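Local structure of pirin-like protein (Geobacillus kaustophilus, 2P17) at residues P185-G190 with G242-E247; N117-Y122 with N163-T168; D45-G50 with S107-L112. The protein is of unknown function but belongs to the pirin family, binding one iron ion per chain within its bicupin fold. All coordinates share one frame; numbering follows the deposited sequence.

Contact 1: residues P185-G190 with G242-E247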
# COMPACT_ATOMS: atom_id res chain seq x y z
N PRO A 185 8.69 -0.45 13.64
CA PRO A 185 9.49 0.50 14.43
C PRO A 185 8.59 1.62 14.94
O PRO A 185 7.64 2.02 14.25
CB PRO A 185 10.49 1.04 13.42
CG PRO A 185 10.59 -0.07 12.38
CD PRO A 185 9.21 -0.63 12.28
N GLY A 186 8.86 2.12 16.14
CA GLY A 186 7.96 3.08 16.78
C GLY A 186 7.71 4.37 16.01
O GLY A 186 6.64 4.98 16.13
N HIS A 187 8.69 4.79 15.21
CA HIS A 187 8.56 6.04 14.49
C HIS A 187 7.83 5.88 13.15
O HIS A 187 7.50 6.88 12.50
CB HIS A 187 9.93 6.70 14.28
CG HIS A 187 10.82 5.96 13.33
ND1 HIS A 187 11.26 4.68 13.57
CD2 HIS A 187 11.36 6.33 12.14
CE1 HIS A 187 12.03 4.29 12.56
NE2 HIS A 187 12.10 5.27 11.68
N TYR A 188 7.56 4.64 12.73
CA TYR A 188 6.83 4.45 11.48
C TYR A 188 5.39 4.94 11.63
O TYR A 188 4.78 4.83 12.70
CB TYR A 188 6.81 2.98 11.06
CG TYR A 188 7.98 2.48 10.24
CD1 TYR A 188 9.27 2.96 10.41
CD2 TYR A 188 7.78 1.46 9.30
CE1 TYR A 188 10.33 2.46 9.66
CE2 TYR A 188 8.83 0.95 8.54
CZ TYR A 188 10.10 1.46 8.73
OH TYR A 188 11.16 0.95 8.00
N ASN A 189 4.85 5.44 10.52
CA ASN A 189 3.50 5.94 10.44
C ASN A 189 2.78 5.07 9.43
O ASN A 189 3.30 4.83 8.34
CB ASN A 189 3.54 7.41 9.99
CG ASN A 189 2.16 8.08 9.99
OD1 ASN A 189 1.25 7.66 10.70
ND2 ASN A 189 2.04 9.14 9.22
N GLY A 190 1.59 4.57 9.77
CA GLY A 190 0.93 3.68 8.85
C GLY A 190 -0.54 3.43 9.07
O GLY A 190 -1.19 4.06 9.91
N GLY A 242 5.54 3.50 6.99
CA GLY A 242 6.81 4.00 6.52
C GLY A 242 7.45 4.99 7.46
O GLY A 242 6.81 5.50 8.38
N GLU A 243 8.71 5.28 7.20
CA GLU A 243 9.45 6.23 8.00
C GLU A 243 9.11 7.65 7.54
O GLU A 243 9.36 7.99 6.39
CB GLU A 243 10.93 5.98 7.81
CG GLU A 243 11.82 6.96 8.53
CD GLU A 243 13.26 6.52 8.46
OE1 GLU A 243 13.91 6.83 7.45
OE2 GLU A 243 13.72 5.86 9.42
N PRO A 244 8.54 8.48 8.43
CA PRO A 244 8.26 9.87 8.02
C PRO A 244 9.47 10.64 7.52
O PRO A 244 10.58 10.45 8.02
CB PRO A 244 7.71 10.52 9.31
CG PRO A 244 7.09 9.37 10.05
CD PRO A 244 8.06 8.22 9.81
N VAL A 245 9.23 11.48 6.51
CA VAL A 245 10.28 12.30 5.89
C VAL A 245 10.54 13.53 6.77
O VAL A 245 11.69 13.96 6.90
CB VAL A 245 9.89 12.70 4.45
CG1 VAL A 245 10.92 13.65 3.86
CG2 VAL A 245 9.75 11.47 3.58
N ASN A 246 9.49 14.06 7.38
CA ASN A 246 9.61 15.21 8.28
C ASN A 246 10.20 16.44 7.58
O ASN A 246 11.06 17.14 8.14
CB ASN A 246 10.42 14.82 9.53
CG ASN A 246 9.67 13.84 10.42
OD1 ASN A 246 8.49 14.01 10.70
ND2 ASN A 246 10.36 12.80 10.87
N GLU A 247 9.73 16.68 6.36
CA GLU A 247 10.14 17.87 5.62
C GLU A 247 8.93 18.65 5.17
O GLU A 247 7.93 18.05 4.79
CB GLU A 247 10.98 17.49 4.40
CG GLU A 247 12.34 16.97 4.76
CD GLU A 247 13.10 16.41 3.58
OE1 GLU A 247 12.59 16.44 2.43
OE2 GLU A 247 14.22 15.93 3.82
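The phenol ring of Tyr188 is sandwiched between the Gly242-Glu243 backbone on one face and the ring carbon CD of Pro185 over the centre of the other. This is a rim of the C-terminal cupin domain, where a type I beta turn from Pro185 to Tyr188 leads into strand 189-196 beside the outgoing end of strand 235-242. On the first face Gly242 makes a CH-pi contact, its CA 4.2 Å from the centroid of the Tyr188 ring. The ring edge of Tyr188 is turned to NE2 of His187, while CD1 of Tyr188 rests on a face of the His187 imidazole.

At the edge of that imidazole stands the carboxylate of Glu243. His187 NE2 donates to Glu243 OE2 at 2.8 Å, close to the ring plane and onto the lone pair anti to the other oxygen, with the two planes 42° apart. With CG anti to the backbone N (chi1 177°) and the chain extended beyond it, Glu243 reaches the imidazole edge. Asn189 and Gly242 form an antiparallel hydrogen-bonded pair; Asn189 ND2 donates to the carbonyls of Glu35 and Asp37. Pro244 packs against CB of Asn189, its CD 3.1 Å from the carbonyl O of His187.

Contact 2: residues N117-Y122 with N163-T168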
# COMPACT_ATOMS: atom_id res chain seq x y z
N ASN A 117 6.23 10.09 -0.62
CA ASN A 117 7.09 11.26 -0.82
C ASN A 117 8.55 10.84 -0.89
O ASN A 117 8.96 9.86 -0.27
CB ASN A 117 6.89 12.24 0.33
CG ASN A 117 7.34 13.64 -0.02
OD1 ASN A 117 7.56 13.97 -1.19
ND2 ASN A 117 7.44 14.50 1.00
N LEU A 118 9.33 11.58 -1.68
CA LEU A 118 10.78 11.48 -1.63
C LEU A 118 11.33 12.64 -0.80
O LEU A 118 10.89 13.79 -0.99
CB LEU A 118 11.40 11.52 -3.03
CG LEU A 118 11.20 10.30 -3.95
CD1 LEU A 118 11.66 10.58 -5.36
CD2 LEU A 118 11.95 9.11 -3.41
N PRO A 119 12.29 12.36 0.09
CA PRO A 119 12.96 13.45 0.81
C PRO A 119 13.74 14.32 -0.17
O PRO A 119 14.09 13.86 -1.27
CB PRO A 119 13.95 12.72 1.73
CG PRO A 119 13.48 11.30 1.78
CD PRO A 119 12.81 11.04 0.48
N SER A 120 13.99 15.56 0.23
CA SER A 120 14.71 16.51 -0.62
C SER A 120 16.00 15.90 -1.19
O SER A 120 16.31 16.10 -2.37
CB SER A 120 15.04 17.77 0.19
OG SER A 120 15.74 18.70 -0.60
N ALA A 121 16.72 15.14 -0.36
CA ALA A 121 17.97 14.52 -0.80
C ALA A 121 17.82 13.61 -2.01
O ALA A 121 18.78 13.37 -2.73
CB ALA A 121 18.64 13.77 0.33
N TYR A 122 16.62 13.08 -2.23
CA TYR A 122 16.41 12.07 -3.26
C TYR A 122 15.41 12.49 -4.32
O TYR A 122 15.09 11.70 -5.23
CB TYR A 122 15.92 10.76 -2.64
CG TYR A 122 16.86 10.15 -1.61
CD1 TYR A 122 17.84 9.24 -2.00
CD2 TYR A 122 16.75 10.47 -0.26
CE1 TYR A 122 18.70 8.68 -1.06
CE2 TYR A 122 17.61 9.90 0.69
CZ TYR A 122 18.58 9.01 0.28
OH TYR A 122 19.42 8.44 1.21
N ASN A 163 14.18 0.48 -1.60
CA ASN A 163 13.47 1.59 -0.99
C ASN A 163 14.40 2.79 -0.91
O ASN A 163 15.61 2.65 -0.73
CB ASN A 163 13.02 1.26 0.45
CG ASN A 163 11.73 0.41 0.54
OD1 ASN A 163 11.30 0.09 1.65
ND2 ASN A 163 11.12 0.06 -0.58
N ILE A 164 13.79 3.97 -1.02
CA ILE A 164 14.44 5.21 -0.61
C ILE A 164 13.92 5.51 0.81
O ILE A 164 14.63 5.30 1.78
CB ILE A 164 14.21 6.32 -1.65
CG1 ILE A 164 14.99 5.97 -2.94
CG2 ILE A 164 14.66 7.67 -1.13
CD1 ILE A 164 14.56 6.72 -4.16
N VAL A 165 12.67 5.97 0.93
CA VAL A 165 12.03 6.01 2.23
C VAL A 165 11.73 4.56 2.62
O VAL A 165 11.08 3.84 1.86
CB VAL A 165 10.70 6.82 2.21
CG1 VAL A 165 9.88 6.57 3.48
CG2 VAL A 165 10.97 8.30 2.06
N PRO A 166 12.20 4.11 3.80
CA PRO A 166 11.82 2.77 4.25
C PRO A 166 10.31 2.63 4.37
O PRO A 166 9.67 3.40 5.09
CB PRO A 166 12.48 2.65 5.64
CG PRO A 166 13.65 3.60 5.57
CD PRO A 166 13.12 4.76 4.76
N VAL A 167 9.76 1.65 3.65
CA VAL A 167 8.33 1.37 3.68
C VAL A 167 8.13 -0.13 3.89
O VAL A 167 8.72 -0.96 3.19
CB VAL A 167 7.63 1.80 2.36
CG1 VAL A 167 6.16 1.36 2.32
CG2 VAL A 167 7.73 3.31 2.18
N THR A 168 7.30 -0.47 4.86
CA THR A 168 6.84 -1.84 5.03
C THR A 168 5.46 -1.97 4.40
O THR A 168 4.55 -1.22 4.74
CB THR A 168 6.84 -2.23 6.50
OG1 THR A 168 8.20 -2.41 6.92
CG2 THR A 168 6.04 -3.52 6.75
O HOH W 1 10.56 7.28 -1.03
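Ile164 pushes its side chain into the bend of 117-122, the loop that follows strand 109-117 of the N-terminal cupin domain; its own segment leads into strand 167-174 on the C-terminal side, so the contact bridges the two halves of the bicupin fold. Starting at the root, CB of Ile164 lies 4.0 Å from CD2 of Leu118. There the chain forks. The CG2 branch, anti to the backbone N, goes to Tyr122 and settles over one face of its ring, off centre toward CG: Ile164 CG2 is 3.3 Å from Tyr122 CG and 3.6 Å from the ring centroid, a close CH-pi contact. The same methyl also brushes CD of Pro119. The other branch runs out through CG1, beside the backbone N (chi1 -69°), and ends at CD1, which meets CD2 of Leu118 at 3.6 Å. One isoleucine thus touches three side chains of the loop, whose turn is held by a backbone bond from Tyr122 N to Pro119 O.

Val165 adds a second apolar point, its CG2 lying 3.7 Å from Pro119 CD and also against the carbonyl O of Asn117. No direct hydrogen bond joins the segments. Within 163-168, Asn163 OD1 accepts from Val167 N, whose approach is well above the amide plane, and Ser151 takes up the ND2 of Asn163. Across the contact the polar link is a single water, which donates to Asn117 O at 3.1 Å and accepts from Val165 N at 3.2 Å.

Contact 3: residues D45-G50 with S107-L112; sequences DIFERG and STVHSL
Ile46 and His110 face each other as a non-hydrogen-bonded antiparallel pair, CA atoms 4.4 Å apart, with the isoleucine laid over one face of the imidazole. CG1 of Ile46 comes to 3.5 Å from His110 CD2, and CD1 sits above the ring, 13° off its normal. The other branch, CG2, meets the methyl of Thr108, CG2 to CG2, at 3.6 Å. Cut back to an alanine, this position would probably leave the His110 face and Thr108 methyl without apolar cover.

On the opposite face of the sheet, Phe47 lies alongside Val109, whose CB stands over one face of the ring. The benzyl group takes the position between backbone N and carbonyl carbon (chi1 61°), which carries CE2 to 3.3 Å from Ser111 OG, at the ring edge. Ser111 OG and Asp45 OD2 share a water, with 2.6 Å from that water to OD2.

The backbone sets all of this in register. Asp45 pairs with Ser111 and Phe47 with Val109 through two reciprocal N-H...O bonds each, and Phe47 N to Val109 O (2.9 Å) lies in the carbonyl plane. Beyond the Phe47-Val109 pair, a water accepts from Arg49 N and donates to Ser107 O.

Farther out, Glu44 holds NE2 of His110, His22 holds OD1 of Asp45, and Phe52 meets Phe47 edge-to-face. Phe47 comes within about 5 Å, side chain to side chain, of Glu101, a predicted iron ligand. Antiparallel strands 39-47 and 109-117 paired in this way are part of the N-terminal cupin beta-barrel that encloses the iron site of pirins.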
# COMPACT_ATOMS: atom_id res chain seq x y z
N ASP A 45 -9.10 2.62 -7.62
CA ASP A 45 -9.65 2.83 -8.96
C ASP A 45 -10.21 1.54 -9.52
O ASP A 45 -9.63 0.47 -9.35
CB ASP A 45 -8.58 3.37 -9.90
CG ASP A 45 -8.15 4.78 -9.54
OD1 ASP A 45 -8.89 5.73 -9.87
OD2 ASP A 45 -7.07 4.92 -8.94
N ILE A 46 -11.36 1.66 -10.19
CA ILE A 46 -11.89 0.58 -11.00
C ILE A 46 -12.02 1.18 -12.40
O ILE A 46 -12.78 2.14 -12.58
CB ILE A 46 -13.26 0.09 -10.48
CG1 ILE A 46 -13.13 -0.41 -9.04
CG2 ILE A 46 -13.83 -0.97 -11.43
CD1 ILE A 46 -14.44 -0.75 -8.39
N PHE A 47 -11.29 0.64 -13.37
CA PHE A 47 -11.20 1.31 -14.66
C PHE A 47 -11.01 0.38 -15.85
O PHE A 47 -10.53 -0.74 -15.70
CB PHE A 47 -10.16 2.45 -14.64
CG PHE A 47 -8.75 2.02 -14.33
CD1 PHE A 47 -7.76 2.09 -15.30
CD2 PHE A 47 -8.40 1.57 -13.05
CE1 PHE A 47 -6.45 1.73 -15.01
CE2 PHE A 47 -7.09 1.19 -12.75
CZ PHE A 47 -6.11 1.27 -13.74
N GLU A 48 -11.41 0.87 -17.02
CA GLU A 48 -11.28 0.13 -18.26
C GLU A 48 -10.23 0.77 -19.17
O GLU A 48 -9.75 1.88 -18.90
CB GLU A 48 -12.64 0.04 -18.98
CG GLU A 48 -13.69 -0.74 -18.17
CD GLU A 48 -15.10 -0.66 -18.74
OE1 GLU A 48 -15.28 -0.80 -19.97
OE2 GLU A 48 -16.04 -0.47 -17.93
N ARG A 49 -9.88 0.06 -20.24
CA ARG A 49 -8.91 0.53 -21.22
C ARG A 49 -9.31 1.91 -21.76
O ARG A 49 -10.48 2.14 -22.10
CB ARG A 49 -8.79 -0.47 -22.38
CG ARG A 49 -7.60 -0.24 -23.30
CD ARG A 49 -7.35 -1.46 -24.16
NE ARG A 49 -6.20 -1.32 -25.05
CZ ARG A 49 -4.93 -1.55 -24.71
NH1 ARG A 49 -4.61 -1.94 -23.48
NH2 ARG A 49 -3.98 -1.40 -25.62
N GLY A 50 -8.33 2.81 -21.79
CA GLY A 50 -8.52 4.16 -22.31
C GLY A 50 -8.82 5.23 -21.27
O GLY A 50 -8.96 6.41 -21.61
N SER A 107 -10.42 -6.11 -20.20
CA SER A 107 -10.22 -6.28 -18.76
C SER A 107 -10.61 -5.03 -17.99
O SER A 107 -10.38 -3.90 -18.45
CB SER A 107 -8.76 -6.63 -18.48
OG SER A 107 -8.56 -6.92 -17.10
N THR A 108 -11.22 -5.23 -16.83
CA THR A 108 -11.46 -4.15 -15.87
C THR A 108 -10.45 -4.31 -14.74
O THR A 108 -10.37 -5.37 -14.12
CB THR A 108 -12.88 -4.21 -15.30
OG1 THR A 108 -13.83 -4.02 -16.36
CG2 THR A 108 -13.09 -3.12 -14.25
N VAL A 109 -9.66 -3.27 -14.50
CA VAL A 109 -8.67 -3.29 -13.42
C VAL A 109 -9.23 -2.64 -12.17
O VAL A 109 -9.78 -1.55 -12.23
CB VAL A 109 -7.35 -2.61 -13.85
CG1 VAL A 109 -6.40 -2.41 -12.66
CG2 VAL A 109 -6.66 -3.44 -14.90
N HIS A 110 -9.10 -3.34 -11.04
CA HIS A 110 -9.37 -2.77 -9.73
C HIS A 110 -8.02 -2.66 -9.04
O HIS A 110 -7.36 -3.68 -8.85
CB HIS A 110 -10.31 -3.70 -8.96
CG HIS A 110 -10.80 -3.17 -7.65
ND1 HIS A 110 -11.52 -3.94 -6.77
CD2 HIS A 110 -10.67 -1.95 -7.07
CE1 HIS A 110 -11.83 -3.22 -5.70
NE2 HIS A 110 -11.33 -2.01 -5.86
N SER A 111 -7.60 -1.44 -8.70
CA SER A 111 -6.25 -1.22 -8.15
C SER A 111 -6.23 -0.24 -6.99
O SER A 111 -7.17 0.53 -6.77
CB SER A 111 -5.30 -0.73 -9.24
OG SER A 111 -5.73 0.51 -9.79
N LEU A 112 -5.14 -0.29 -6.24
CA LEU A 112 -4.85 0.70 -5.20
C LEU A 112 -3.55 1.38 -5.56
O LEU A 112 -2.54 0.70 -5.75
CB LEU A 112 -4.72 0.02 -3.84
CG LEU A 112 -6.04 -0.47 -3.27
CD1 LEU A 112 -5.81 -1.52 -2.21
CD2 LEU A 112 -6.85 0.71 -2.71
O HOH W 2 -5.70 2.87 -8.19
O HOH W 3 -10.96 -2.55 -20.70

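Overall arrangement
Contact 3 comes first along the chain and belongs to the N-terminal cupin domain; contact 2 follows, and contact 1 closes the series in the C-terminal one. Contacts 1 and 2 are neighbours, centres 10 Å apart, and touch directly: Glu243 N lies 3.0 Å from Pro166 O, a probable hydrogen bond, and Tyr188 packs on Pro166. Contact 3 lies about 30 Å from contact 1 and 27 Å from contact 2, centre to centre, with no touch. Strand 109-117 nevertheless links 3 to 2, pairing with 39-47 at one end and running into loop 117-122 at the other. Strands 167-174 and 235-242, paired antiparallel, tie 2 to 1. Loop packing in contact 2 joins the iron-binding half to the other.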